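Local coordinates for sp1 protein (Swine acute diarrhea syndrome coronavirus, PDB 6LPA) that is the nonstructural protein 1 of an alphacoronavirus and probably suppresses host gene expression, aiding immune evasion, at residues L6-S12 against N95-F101. Numbering follows the deposited sequence.
Sequences LTLAVAS and NYVLEEF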
ATOM      1  N   LEU A   6       9.611  19.139  -4.086  1.00 66.23           N
ATOM      2  CA  LEU A   6       8.204  19.478  -3.889  1.00 63.03           C
ATOM      3  C   LEU A   6       8.018  20.396  -2.687  1.00 60.38           C
ATOM      4  O   LEU A   6       8.588  20.161  -1.615  1.00 56.75           O
ATOM      5  CB  LEU A   6       7.354  18.213  -3.674  1.00 63.03           C
ATOM      6  CG  LEU A   6       6.372  17.679  -4.717  1.00 62.60           C
ATOM      7  CD1 LEU A   6       5.655  16.421  -4.188  1.00 57.30           C
ATOM      8  CD2 LEU A   6       5.363  18.752  -5.123  1.00 64.49           C
ATOM      9  N   THR A   7       7.193  21.421  -2.864  1.00 57.58           N
ATOM     10  CA  THR A   7       6.706  22.208  -1.744  1.00 57.09           C
ATOM     11  C   THR A   7       5.359  21.629  -1.319  1.00 54.52           C
ATOM     12  O   THR A   7       4.405  21.597  -2.106  1.00 54.32           O
ATOM     13  CB  THR A   7       6.595  23.687  -2.106  1.00 59.02           C
ATOM     14  OG1 THR A   7       7.876  24.154  -2.549  1.00 61.93           O
ATOM     15  CG2 THR A   7       6.176  24.497  -0.891  1.00 55.73           C
ATOM     16  N   LEU A   8       5.302  21.136  -0.089  1.00 50.66           N
ATOM     17  CA  LEU A   8       4.114  20.506   0.463  1.00 49.15           C
ATOM     18  C   LEU A   8       3.541  21.353   1.587  1.00 50.65           C
ATOM     19  O   LEU A   8       4.278  22.026   2.310  1.00 49.85           O
ATOM     20  CB  LEU A   8       4.439  19.110   0.999  1.00 47.77           C
ATOM     21  CG  LEU A   8       4.994  18.101  -0.006  1.00 52.11           C
ATOM     22  CD1 LEU A   8       5.356  16.804   0.702  1.00 52.58           C
ATOM     23  CD2 LEU A   8       4.017  17.867  -1.148  1.00 49.12           C
ATOM     24  N   ALA A   9       2.221  21.287   1.745  1.00 45.06           N
ATOM     25  CA  ALA A   9       1.540  21.964   2.834  1.00 43.59           C
ATOM     26  C   ALA A   9       1.552  21.064   4.067  1.00 49.86           C
ATOM     27  O   ALA A   9       0.778  20.105   4.155  1.00 50.86           O
ATOM     28  CB  ALA A   9       0.120  22.338   2.429  1.00 42.96           C
ATOM     29  N   VAL A  10       2.420  21.378   5.019  1.00 48.39           N
ATOM     30  CA  VAL A  10       2.581  20.572   6.224  1.00 48.12           C
ATOM     31  C   VAL A  10       1.565  21.024   7.260  1.00 50.08           C
ATOM     32  O   VAL A  10       1.496  22.212   7.601  1.00 44.21           O
ATOM     33  CB  VAL A  10       4.006  20.690   6.772  1.00 50.13           C
ATOM     34  CG1 VAL A  10       4.111  19.961   8.124  1.00 49.50           C
ATOM     35  CG2 VAL A  10       5.001  20.160   5.738  1.00 47.10           C
ATOM     36  N   ALA A  11       0.781  20.074   7.770  1.00 46.76           N
ATOM     37  CA  ALA A  11      -0.302  20.418   8.674  1.00 46.70           C
ATOM     38  C   ALA A  11       0.252  21.074   9.932  1.00 45.34           C
ATOM     39  O   ALA A  11       1.307  20.685  10.435  1.00 48.49           O
ATOM     40  CB  ALA A  11      -1.103  19.164   9.021  1.00 47.11           C
ATOM     41  N   SER A  12      -0.459  22.098  10.430  1.00 48.09           N
ATOM     42  CA  SER A  12      -0.022  22.771  11.645  1.00 48.19           C
ATOM     43  C   SER A  12      -1.140  22.952  12.670  1.00 51.69           C
ATOM     44  O   SER A  12      -0.899  23.566  13.715  1.00 57.28           O
ATOM     45  CB  SER A  12       0.596  24.146  11.328  1.00 48.41           C
ATOM     46  OG  SER A  12      -0.326  24.929  10.614  1.00 53.53           O
ATOM     47  N   ASN A  95      -4.967  24.180   8.462  1.00 47.18           N
ATOM     48  CA  ASN A  95      -3.921  25.193   8.427  1.00 46.36           C
ATOM     49  C   ASN A  95      -2.574  24.504   8.303  1.00 49.19           C
ATOM     50  O   ASN A  95      -2.388  23.368   8.750  1.00 48.20           O
ATOM     51  CB  ASN A  95      -3.948  26.074   9.684  1.00 46.34           C
ATOM     52  CG  ASN A  95      -5.262  26.841   9.836  1.00 55.64           C
ATOM     53  OD1 ASN A  95      -5.797  27.369   8.861  1.00 55.87           O
ATOM     54  ND2 ASN A  95      -5.782  26.906  11.059  1.00 54.07           N
ATOM     55  N   TYR A  96      -1.629  25.203   7.688  1.00 46.37           N
ATOM     56  CA  TYR A  96      -0.407  24.567   7.236  1.00 49.80           C
ATOM     57  C   TYR A  96       0.708  25.592   7.259  1.00 48.68           C
ATOM     58  O   TYR A  96       0.470  26.796   7.379  1.00 49.69           O
ATOM     59  CB  TYR A  96      -0.552  24.004   5.814  1.00 45.45           C
ATOM     60  CG  TYR A  96      -0.875  25.080   4.790  1.00 50.17           C
ATOM     61  CD1 TYR A  96      -2.181  25.528   4.622  1.00 52.25           C
ATOM     62  CD2 TYR A  96       0.126  25.666   4.002  1.00 51.35           C
ATOM     63  CE1 TYR A  96      -2.490  26.517   3.707  1.00 55.67           C
ATOM     64  CE2 TYR A  96      -0.181  26.671   3.064  1.00 52.29           C
ATOM     65  CZ  TYR A  96      -1.494  27.087   2.931  1.00 56.00           C
ATOM     66  OH  TYR A  96      -1.848  28.066   2.026  1.00 57.33           O
ATOM     67  N   VAL A  97       1.929  25.081   7.143  1.00 45.79           N
ATOM     68  CA  VAL A  97       3.111  25.855   6.807  1.00 48.12           C
ATOM     69  C   VAL A  97       3.784  25.148   5.635  1.00 50.74           C
ATOM     70  O   VAL A  97       3.779  23.913   5.543  1.00 48.26           O
ATOM     71  CB  VAL A  97       4.082  25.994   8.010  1.00 53.98           C
ATOM     72  CG1 VAL A  97       3.405  26.711   9.185  1.00 45.39           C
ATOM     73  CG2 VAL A  97       4.616  24.640   8.449  1.00 51.09           C
ATOM     74  N   LEU A  98       4.362  25.932   4.734  1.00 48.07           N
ATOM     75  CA  LEU A  98       5.001  25.372   3.548  1.00 51.51           C
ATOM     76  C   LEU A  98       6.408  24.894   3.871  1.00 54.09           C
ATOM     77  O   LEU A  98       7.154  25.565   4.591  1.00 54.01           O
ATOM     78  CB  LEU A  98       5.028  26.415   2.431  1.00 52.86           C
ATOM     79  CG  LEU A  98       3.634  26.834   1.961  1.00 51.71           C
ATOM     80  CD1 LEU A  98       3.669  27.947   0.890  1.00 52.63           C
ATOM     81  CD2 LEU A  98       2.893  25.610   1.445  1.00 50.38           C
ATOM     82  N   GLU A  99       6.762  23.711   3.353  1.00 50.08           N
ATOM     83  CA  GLU A  99       8.058  23.096   3.610  1.00 51.84           C
ATOM     84  C   GLU A  99       8.526  22.332   2.381  1.00 57.19           C
ATOM     85  O   GLU A  99       7.725  21.912   1.542  1.00 54.11           O
ATOM     86  CB  GLU A  99       8.035  22.126   4.805  1.00 59.27           C
ATOM     87  CG  GLU A  99       7.391  22.639   6.074  1.00 56.41           C
ATOM     88  CD  GLU A  99       8.243  23.656   6.772  1.00 59.04           C
ATOM     89  OE1 GLU A  99       9.331  23.971   6.240  1.00 57.08           O
ATOM     90  OE2 GLU A  99       7.833  24.132   7.851  1.00 57.13           O
ATOM     91  N   GLU A 100       9.839  22.106   2.324  1.00 57.56           N
ATOM     92  CA  GLU A 100      10.516  21.570   1.152  1.00 58.99           C
ATOM     93  C   GLU A 100      10.890  20.111   1.360  1.00 57.80           C
ATOM     94  O   GLU A 100      11.542  19.768   2.351  1.00 56.29           O
ATOM     95  CB  GLU A 100      11.770  22.389   0.842  1.00 60.67           C
ATOM     96  CG  GLU A 100      11.983  22.589  -0.625  1.00 68.60           C
ATOM     97  CD  GLU A 100      11.071  23.650  -1.213  1.00 71.42           C
ATOM     98  OE1 GLU A 100      10.181  24.159  -0.487  1.00 63.05           O
ATOM     99  OE2 GLU A 100      11.256  23.980  -2.411  1.00 78.90           O
ATOM    100  N   PHE A 101      10.495  19.263   0.412  1.00 55.45           N
ATOM    101  CA  PHE A 101      10.755  17.834   0.470  1.00 56.52           C
ATOM    102  C   PHE A 101      11.345  17.378  -0.854  1.00 60.68           C
ATOM    103  O   PHE A 101      11.190  18.033  -1.887  1.00 66.80           O
ATOM    104  CB  PHE A 101       9.481  17.016   0.744  1.00 54.52           C
ATOM    105  CG  PHE A 101       8.812  17.337   2.047  1.00 52.67           C
ATOM    106  CD1 PHE A 101       7.999  18.459   2.177  1.00 55.16           C
ATOM    107  CD2 PHE A 101       8.969  16.508   3.139  1.00 51.46           C
ATOM    108  CE1 PHE A 101       7.372  18.756   3.396  1.00 52.96           C
ATOM    109  CE2 PHE A 101       8.342  16.795   4.345  1.00 52.10           C
ATOM    110  CZ  PHE A 101       7.546  17.919   4.469  1.00 51.90           C
TER
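L8 and V10 meet the ring of F101 where strand 6-11 pairs antiparallel with strand 96-104 in the six-stranded beta-barrel of alphacoronavirus nsp1. Backbone hydrogen bonds join L6 with F101, L8 with E99 and V10 with V97, and S12 N adds one to N95 O. With CG anti to the carbonyl carbon (chi1 -60°) and CD1 extended (chi2 176°), L8 lays CD1 over one face of the F101 ring. This is a CH-pi contact, with L8 CD1 3.9 Å from the ring centroid. V10 reaches the same ring at its edge, in plane, with CG2 3.6 Å from F101 CE1. The same methyl lies 3.5 Å from E99 CG, and the two side chains cross at about a right angle. F44 of strand 42-46, whose backbone bonds to A9 and A11 and so closes the barrel, also meets the F101 ring and touches V10. T7, A9, L98 and E100 point to the other face. L98 CB lies 4.0 Å from T7 CG2. Separately, A9 CB approaches the Y96 ring obliquely, 3.7 Å from Y96 CD2. E100 bends at chi2 and brings its carboxylate back to T7. E100 OE2 accepts a hydrogen bond from Q5 NE2, while T7 OG1 donates to E100 OE1 at 3.1 Å, from 43° above the carboxylate plane.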